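Local atomic coordinates of peptidase M3B, oligoendopeptidase F (Enterococcus faecium, PDB entry 2QR4), a protein that probably hydrolyses peptide bonds within short peptides as a zinc-dependent endopeptidase of family M3, the oligoendopeptidase F group. Residues Leu29-Gly32 / Ala33-Leu37; Asp466-Gly469 / Lys470-Lys474; Ser491-Pro494 / His495-Tyr498. All coordinates share one frame; numbering follows the deposited sequence.

Interaction 1 (Leu29-Gly32 / Ala33-Leu37); sequences LDQG and ASQFL
The Phe36 ring meets Leu29 at one corner: its CD1 lies 4.1 Å from Leu29 CB and 4.0 Å from Leu29 O, the carbonyl oxygen approaching the ring obliquely. Phe36 CG is anti to the backbone N (chi1 -173°), which turns the ring toward Leu29. Tyr106 adds a second ring against Phe36, and Ile95 touches both Phe36 and Leu29. The other flat groups are the amides of Gln31 and Gln35, turned 81° against each other, so they do not stack. Gln31 runs out extended and brings NE2 to 3.6 Å from Gln35 CG, while Gln35 bends at chi2 (84°) and carries its amide back over the turn, CD standing 3.9 Å from Gln31 CB.

Between these two side-chain pairs the chain enters helix 33-63, and Gly32 is its N-cap. Gly32 O accepts the amide of Phe36, N to O 2.9 Å, which is the first i to i+4 bond of the helix. The cap residue is extended and has no side chain, and the bent Gln35 brings its OE1 to 3.4 Å from Gly32 CA. Three residues before the cap, Leu29 O is hydrogen-bonded to the hydroxyl of Tyr106, whose side chain also touches Ala33 from helix 100-109.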
loop_
_atom_site.group_PDB
_atom_site.type_symbol
_atom_site.label_atom_id
_atom_site.label_comp_id
_atom_site.label_asym_id
_atom_site.label_seq_id
_atom_site.Cartn_x
_atom_site.Cartn_y
_atom_site.Cartn_z
ATOM N N LEU A 29 -10.501 29.923 20.448
ATOM C CA LEU A 29 -9.493 30.820 19.887
ATOM C C LEU A 29 -9.924 32.280 19.819
ATOM O O LEU A 29 -9.098 33.170 19.999
ATOM C CB LEU A 29 -8.999 30.334 18.518
ATOM C CG LEU A 29 -8.391 28.930 18.537
ATOM C CD1 LEU A 29 -7.620 28.616 17.254
ATOM C CD2 LEU A 29 -7.502 28.771 19.742
ATOM N N ASP A 30 -11.210 32.519 19.568
ATOM C CA ASP A 30 -11.734 33.880 19.447
ATOM C C ASP A 30 -12.101 34.519 20.791
ATOM O O ASP A 30 -12.654 35.614 20.818
ATOM C CB ASP A 30 -12.961 33.902 18.536
ATOM C CG ASP A 30 -14.159 33.187 19.147
ATOM O OD1 ASP A 30 -15.206 33.113 18.477
ATOM O OD2 ASP A 30 -14.060 32.694 20.292
ATOM N N GLN A 31 -11.806 33.839 21.895
ATOM C CA GLN A 31 -12.163 34.346 23.223
ATOM C C GLN A 31 -11.165 35.347 23.787
ATOM O O GLN A 31 -11.470 36.045 24.748
ATOM C CB GLN A 31 -12.326 33.196 24.221
ATOM C CG GLN A 31 -13.686 32.525 24.202
ATOM C CD GLN A 31 -13.723 31.267 25.050
ATOM O OE1 GLN A 31 -14.465 30.326 24.754
ATOM N NE2 GLN A 31 -12.915 31.236 26.107
ATOM N N GLY A 32 -9.972 35.408 23.204
ATOM C CA GLY A 32 -8.925 36.275 23.735
ATOM C C GLY A 32 -7.515 35.775 23.481
ATOM O O GLY A 32 -7.306 34.590 23.192
ATOM N N ALA A 33 -6.550 36.689 23.586
ATOM C CA ALA A 33 -5.135 36.397 23.337
ATOM C C ALA A 33 -4.620 35.308 24.268
ATOM O O ALA A 33 -3.787 34.487 23.883
ATOM C CB ALA A 33 -4.297 37.655 23.493
ATOM N N SER A 34 -5.137 35.311 25.489
ATOM C CA SER A 34 -4.788 34.328 26.502
ATOM C C SER A 34 -5.215 32.932 26.055
ATOM O O SER A 34 -4.412 32.004 26.043
ATOM C CB SER A 34 -5.462 34.713 27.827
ATOM O OG SER A 34 -5.113 33.833 28.875
ATOM N N GLN A 35 -6.475 32.797 25.657
ATOM C CA GLN A 35 -7.020 31.510 25.262
ATOM C C GLN A 35 -6.335 31.023 24.007
ATOM O O GLN A 35 -6.166 29.817 23.801
ATOM C CB GLN A 35 -8.520 31.619 25.019
ATOM C CG GLN A 35 -9.348 31.779 26.284
ATOM C CD GLN A 35 -9.432 33.222 26.771
ATOM O OE1 GLN A 35 -8.685 34.098 26.325
ATOM N NE2 GLN A 35 -10.353 33.473 27.694
ATOM N N PHE A 36 -5.941 31.980 23.175
ATOM C CA PHE A 36 -5.267 31.699 21.916
ATOM C C PHE A 36 -3.879 31.135 22.220
ATOM O O PHE A 36 -3.464 30.134 21.645
ATOM C CB PHE A 36 -5.166 32.995 21.108
ATOM C CG PHE A 36 -4.631 32.820 19.720
ATOM C CD1 PHE A 36 -5.424 32.294 18.717
ATOM C CD2 PHE A 36 -3.344 33.231 19.404
ATOM C CE1 PHE A 36 -4.932 32.144 17.420
ATOM C CE2 PHE A 36 -2.843 33.079 18.114
ATOM C CZ PHE A 36 -3.637 32.534 17.121
ATOM N N LEU A 37 -3.186 31.775 23.155
ATOM C CA LEU A 37 -1.870 31.334 23.596
ATOM C C LEU A 37 -1.950 29.947 24.201
ATOM O O LEU A 37 -1.128 29.087 23.897
ATOM C CB LEU A 37 -1.287 32.323 24.621
ATOM C CG LEU A 37 0.091 31.999 25.218
ATOM C CD1 LEU A 37 1.140 31.791 24.138
ATOM C CD2 LEU A 37 0.544 33.082 26.183
#

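Interaction 2 (Asp466-Gly469 / Lys470-Lys474); sequences DSYG and KLNAK
Tyr468 O takes the amide of Asn472 at 2.9 Å from N to O, the shortest of four successive i to i+4 bonds here, with an N-H...O angle of 160°. The neighbouring bonds are a little longer: Leu471 N reaches Ser467 O at 3.1 Å, and Ala473 N reaches Gly469 O at 3.2 Å. Lys470 N to Asp466 O completes the set. Together they make a regular alpha-helical run in the middle of helix 461-476, continued by Lys474 N to Lys470 O.

The side chains work outward from this frame. Lys470 lays its aliphatic part alongside the Asp466 carbonyl, with CG and CD each 3.5 Å from Asp466 O, because CG is anti to the carbonyl carbon (chi1 -81°) and the chain then stays extended. Asn472 rests its CB 3.5 Å from Tyr468 O, while its OD1 comes obliquely towards the Tyr468 ring, 4.3 Å from CE2. That OD1 is bonded to Gln441 of helix 418-454, and the Tyr468 hydroxyl to Glu489; Phe445 meets the same ring edge-to-face.

Asp466 OD1 and Lys470 NZ remain 6.5 Å apart, so this i to i+4 pair forms no salt bridge. Asp466 instead pairs through OD2 with Lys487, and the carboxylate is probably stabilised chiefly from that side, any help from Lys470 being weaker and at a distance.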
loop_
_atom_site.group_PDB
_atom_site.type_symbol
_atom_site.label_atom_id
_atom_site.label_comp_id
_atom_site.label_asym_id
_atom_site.label_seq_id
_atom_site.Cartn_x
_atom_site.Cartn_y
_atom_site.Cartn_z
ATOM N N ASP A 466 11.025 1.513 -19.082
ATOM C CA ASP A 466 11.411 2.124 -20.360
ATOM C C ASP A 466 11.781 3.603 -20.170
ATOM O O ASP A 466 12.728 4.097 -20.778
ATOM C CB ASP A 466 10.288 1.998 -21.411
ATOM C CG ASP A 466 9.973 0.537 -21.782
ATOM O OD1 ASP A 466 8.933 0.290 -22.449
ATOM O OD2 ASP A 466 10.753 -0.373 -21.405
ATOM N N SER A 467 11.022 4.309 -19.331
ATOM C CA SER A 467 11.273 5.714 -19.079
ATOM C C SER A 467 12.600 5.876 -18.354
ATOM O O SER A 467 13.439 6.690 -18.743
ATOM C CB SER A 467 10.137 6.306 -18.260
ATOM O OG SER A 467 8.981 6.410 -19.057
ATOM N N TYR A 468 12.796 5.079 -17.311
ATOM C CA TYR A 468 14.037 5.146 -16.545
ATOM C C TYR A 468 15.243 4.747 -17.388
ATOM O O TYR A 468 16.274 5.424 -17.373
ATOM C CB TYR A 468 13.967 4.286 -15.285
ATOM C CG TYR A 468 15.105 4.554 -14.347
ATOM C CD1 TYR A 468 15.015 5.545 -13.384
ATOM C CD2 TYR A 468 16.275 3.832 -14.432
ATOM C CE1 TYR A 468 16.061 5.803 -12.531
ATOM C CE2 TYR A 468 17.329 4.073 -13.573
ATOM C CZ TYR A 468 17.222 5.064 -12.635
ATOM O OH TYR A 468 18.281 5.302 -11.790
ATOM N N GLY A 469 15.114 3.658 -18.137
ATOM C CA GLY A 469 16.159 3.299 -19.100
ATOM C C GLY A 469 16.574 4.448 -20.009
ATOM O O GLY A 469 17.770 4.675 -20.230
ATOM N N LYS A 470 15.603 5.191 -20.537
ATOM C CA LYS A 470 15.931 6.286 -21.460
ATOM C C LYS A 470 16.652 7.433 -20.769
ATOM O O LYS A 470 17.610 7.992 -21.312
ATOM C CB LYS A 470 14.680 6.806 -22.174
ATOM C CG LYS A 470 14.272 5.939 -23.343
ATOM C CD LYS A 470 12.795 6.076 -23.691
ATOM C CE LYS A 470 12.437 5.048 -24.779
ATOM N NZ LYS A 470 11.239 5.457 -25.546
ATOM N N LEU A 471 16.189 7.770 -19.569
ATOM C CA LEU A 471 16.745 8.877 -18.798
ATOM C C LEU A 471 18.182 8.533 -18.422
ATOM O O LEU A 471 19.075 9.380 -18.476
ATOM C CB LEU A 471 15.900 9.121 -17.539
ATOM C CG LEU A 471 16.249 10.287 -16.613
ATOM C CD1 LEU A 471 15.978 11.614 -17.285
ATOM C CD2 LEU A 471 15.456 10.191 -15.318
ATOM N N ASN A 472 18.409 7.273 -18.076
ATOM C CA ASN A 472 19.748 6.833 -17.720
ATOM C C ASN A 472 20.727 7.011 -18.880
ATOM O O ASN A 472 21.852 7.476 -18.685
ATOM C CB ASN A 472 19.737 5.377 -17.254
ATOM C CG ASN A 472 20.938 5.040 -16.382
ATOM O OD1 ASN A 472 21.019 5.440 -15.226
ATOM N ND2 ASN A 472 21.870 4.300 -16.937
ATOM N N ALA A 473 20.283 6.661 -20.084
ATOM C CA ALA A 473 21.122 6.723 -21.281
ATOM C C ALA A 473 21.408 8.167 -21.645
ATOM O O ALA A 473 22.508 8.486 -22.093
ATOM C CB ALA A 473 20.439 5.995 -22.461
ATOM N N LYS A 474 20.409 9.031 -21.451
ATOM C CA LYS A 474 20.563 10.470 -21.675
ATOM C C LYS A 474 21.646 11.027 -20.748
ATOM O O LYS A 474 22.491 11.816 -21.161
ATOM C CB LYS A 474 19.235 11.198 -21.405
ATOM C CG LYS A 474 19.262 12.714 -21.680
ATOM C CD LYS A 474 17.898 13.414 -21.454
ATOM C CE LYS A 474 17.708 13.774 -19.966
ATOM N NZ LYS A 474 16.538 14.684 -19.688
#

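Interaction 3 (Ser491-Pro494 / His495-Tyr498); sequences SRIP and HFYY
Ile493 packs tightly on Phe496, both buried, whereas Pro494 and Tyr498 lie on the exposed side of the same turn and meet more sparsely. On the tight side the Ile493 CG2 methyl sits over one face of the Phe496 ring, 4.1 Å from the centroid and 14° off the normal, a CH-pi contact displaced towards the rim. The other branch follows the ring outward, with CD1 3.8 Å from Phe496 CE2. With CG2 anti to the backbone N and CG1 beside it (chi1 -64°), both branches of the isoleucine reach the ring. Phe442 borders Ile493 from helix 418-454, and Glu446 and Met449 of the same helix lie against Phe496.

The backbone between them is a short 3-10 turn in the connection between helices 461-476 and 503-520. Phe496 N bonds to Ile493 O at 3.2 Å and Tyr497 N to Pro494 O at 3.0 Å. Tyr498 N to His495 O continues the i to i+3 series.

Tyr497 belongs to the buried side too. The edge of its ring faces Pro494 O, and its hydroxyl holds a water at 2.6 Å that donates to Ser491 O at 2.9 Å, linking Ser491, just ahead of the turn, to Tyr497 within it. Thr214 of helix 208-228 bonds the same hydroxyl, and Phe153 stacks on the ring.

On the exposed side, by contrast, the Tyr498 ring touches the turn obliquely, with CD1 3.7 Å from Pro494 O and one face above His495 CA; Tyr501 meets that ring edge-to-face.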
loop_
_atom_site.group_PDB
_atom_site.type_symbol
_atom_site.label_atom_id
_atom_site.label_comp_id
_atom_site.label_asym_id
_atom_site.label_seq_id
_atom_site.Cartn_x
_atom_site.Cartn_y
_atom_site.Cartn_z
ATOM N N SER A 491 13.218 1.038 -8.827
ATOM C CA SER A 491 12.445 0.289 -7.856
ATOM C C SER A 491 13.187 0.010 -6.552
ATOM O O SER A 491 12.588 -0.468 -5.593
ATOM C CB SER A 491 11.939 -1.028 -8.471
ATOM O OG SER A 491 12.994 -1.961 -8.657
ATOM N N ARG A 492 14.480 0.301 -6.505
ATOM C CA ARG A 492 15.243 0.002 -5.298
ATOM C C ARG A 492 15.672 1.255 -4.534
ATOM O O ARG A 492 16.326 1.162 -3.493
ATOM C CB ARG A 492 16.446 -0.888 -5.612
ATOM C CG ARG A 492 17.451 -0.265 -6.553
ATOM C CD ARG A 492 18.542 -1.272 -6.970
ATOM N NE ARG A 492 19.661 -1.276 -6.042
ATOM C CZ ARG A 492 20.697 -0.445 -6.111
ATOM N NH1 ARG A 492 21.662 -0.523 -5.202
ATOM N NH2 ARG A 492 20.771 0.470 -7.077
ATOM N N ILE A 493 15.252 2.417 -5.026
ATOM C CA ILE A 493 15.648 3.711 -4.448
ATOM C C ILE A 493 14.649 4.208 -3.395
ATOM O O ILE A 493 13.577 4.674 -3.736
ATOM C CB ILE A 493 15.775 4.751 -5.566
ATOM C CG1 ILE A 493 16.906 4.333 -6.518
ATOM C CG2 ILE A 493 16.016 6.136 -4.993
ATOM C CD1 ILE A 493 16.990 5.191 -7.738
ATOM N N PRO A 494 15.011 4.108 -2.111
ATOM C CA PRO A 494 14.150 4.490 -0.974
ATOM C C PRO A 494 13.669 5.943 -1.055
ATOM O O PRO A 494 12.574 6.269 -0.586
ATOM C CB PRO A 494 15.075 4.330 0.260
ATOM C CG PRO A 494 16.201 3.446 -0.191
ATOM C CD PRO A 494 16.350 3.654 -1.679
ATOM N N HIS A 495 14.478 6.808 -1.654
ATOM C CA HIS A 495 14.191 8.238 -1.643
ATOM C C HIS A 495 12.967 8.611 -2.436
ATOM O O HIS A 495 12.407 9.686 -2.228
ATOM C CB HIS A 495 15.394 9.046 -2.110
ATOM C CG HIS A 495 16.517 9.046 -1.126
ATOM N ND1 HIS A 495 17.554 8.138 -1.180
ATOM C CD2 HIS A 495 16.744 9.814 -0.036
ATOM C CE1 HIS A 495 18.384 8.366 -0.177
ATOM N NE2 HIS A 495 17.917 9.379 0.528
ATOM N N PHE A 496 12.538 7.725 -3.329
ATOM C CA PHE A 496 11.344 8.000 -4.116
ATOM C C PHE A 496 10.093 7.901 -3.267
ATOM O O PHE A 496 9.032 8.326 -3.711
ATOM C CB PHE A 496 11.228 7.051 -5.297
ATOM C CG PHE A 496 12.179 7.352 -6.403
ATOM C CD1 PHE A 496 12.580 8.663 -6.649
ATOM C CD2 PHE A 496 12.663 6.334 -7.215
ATOM C CE1 PHE A 496 13.454 8.954 -7.688
ATOM C CE2 PHE A 496 13.547 6.614 -8.251
ATOM C CZ PHE A 496 13.934 7.928 -8.492
ATOM N N TYR A 497 10.222 7.315 -2.071
ATOM C CA TYR A 497 9.119 7.227 -1.079
ATOM C C TYR A 497 9.175 8.366 -0.039
ATOM O O TYR A 497 8.504 8.330 0.995
ATOM C CB TYR A 497 9.127 5.863 -0.353
ATOM C CG TYR A 497 8.833 4.696 -1.264
ATOM C CD1 TYR A 497 7.520 4.256 -1.466
ATOM C CD2 TYR A 497 9.864 4.044 -1.951
ATOM C CE1 TYR A 497 7.244 3.184 -2.307
ATOM C CE2 TYR A 497 9.595 2.968 -2.804
ATOM C CZ TYR A 497 8.284 2.542 -2.969
ATOM O OH TYR A 497 8.009 1.501 -3.823
ATOM N N TYR A 498 10.001 9.366 -0.302
ATOM C CA TYR A 498 9.958 10.589 0.479
ATOM C C TYR A 498 9.025 11.508 -0.293
ATOM O O TYR A 498 8.012 11.054 -0.825
ATOM C CB TYR A 498 11.355 11.178 0.616
ATOM C CG TYR A 498 12.253 10.370 1.536
ATOM C CD1 TYR A 498 12.003 9.021 1.775
ATOM C CD2 TYR A 498 13.350 10.946 2.156
ATOM C CE1 TYR A 498 12.813 8.269 2.611
ATOM C CE2 TYR A 498 14.174 10.200 2.999
ATOM C CZ TYR A 498 13.895 8.863 3.217
ATOM O OH TYR A 498 14.698 8.124 4.047
HETATM O O HOH W 1 10.144 1.063 -5.280
#

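Overall arrangement
From the N terminus, interaction 1 comes first: a turn running into helix 33-63, packed against helices 91-95 and 100-109, its centre about 39 Å from the centre of the chain. Over four hundred residues later, interaction 2 lies on helix 461-476, and interaction 3 follows in the connection to helix 503-520. Each joins consecutive residues, so each closes a local turn alone, and the three run in series without nesting or crossing. Interaction 1 is remote, its nearest atoms about 44 Å from interaction 2 and 30 Å from interaction 3. Interactions 2 and 3 touch through Tyr468 and Ile493, and both rest on helix 418-454.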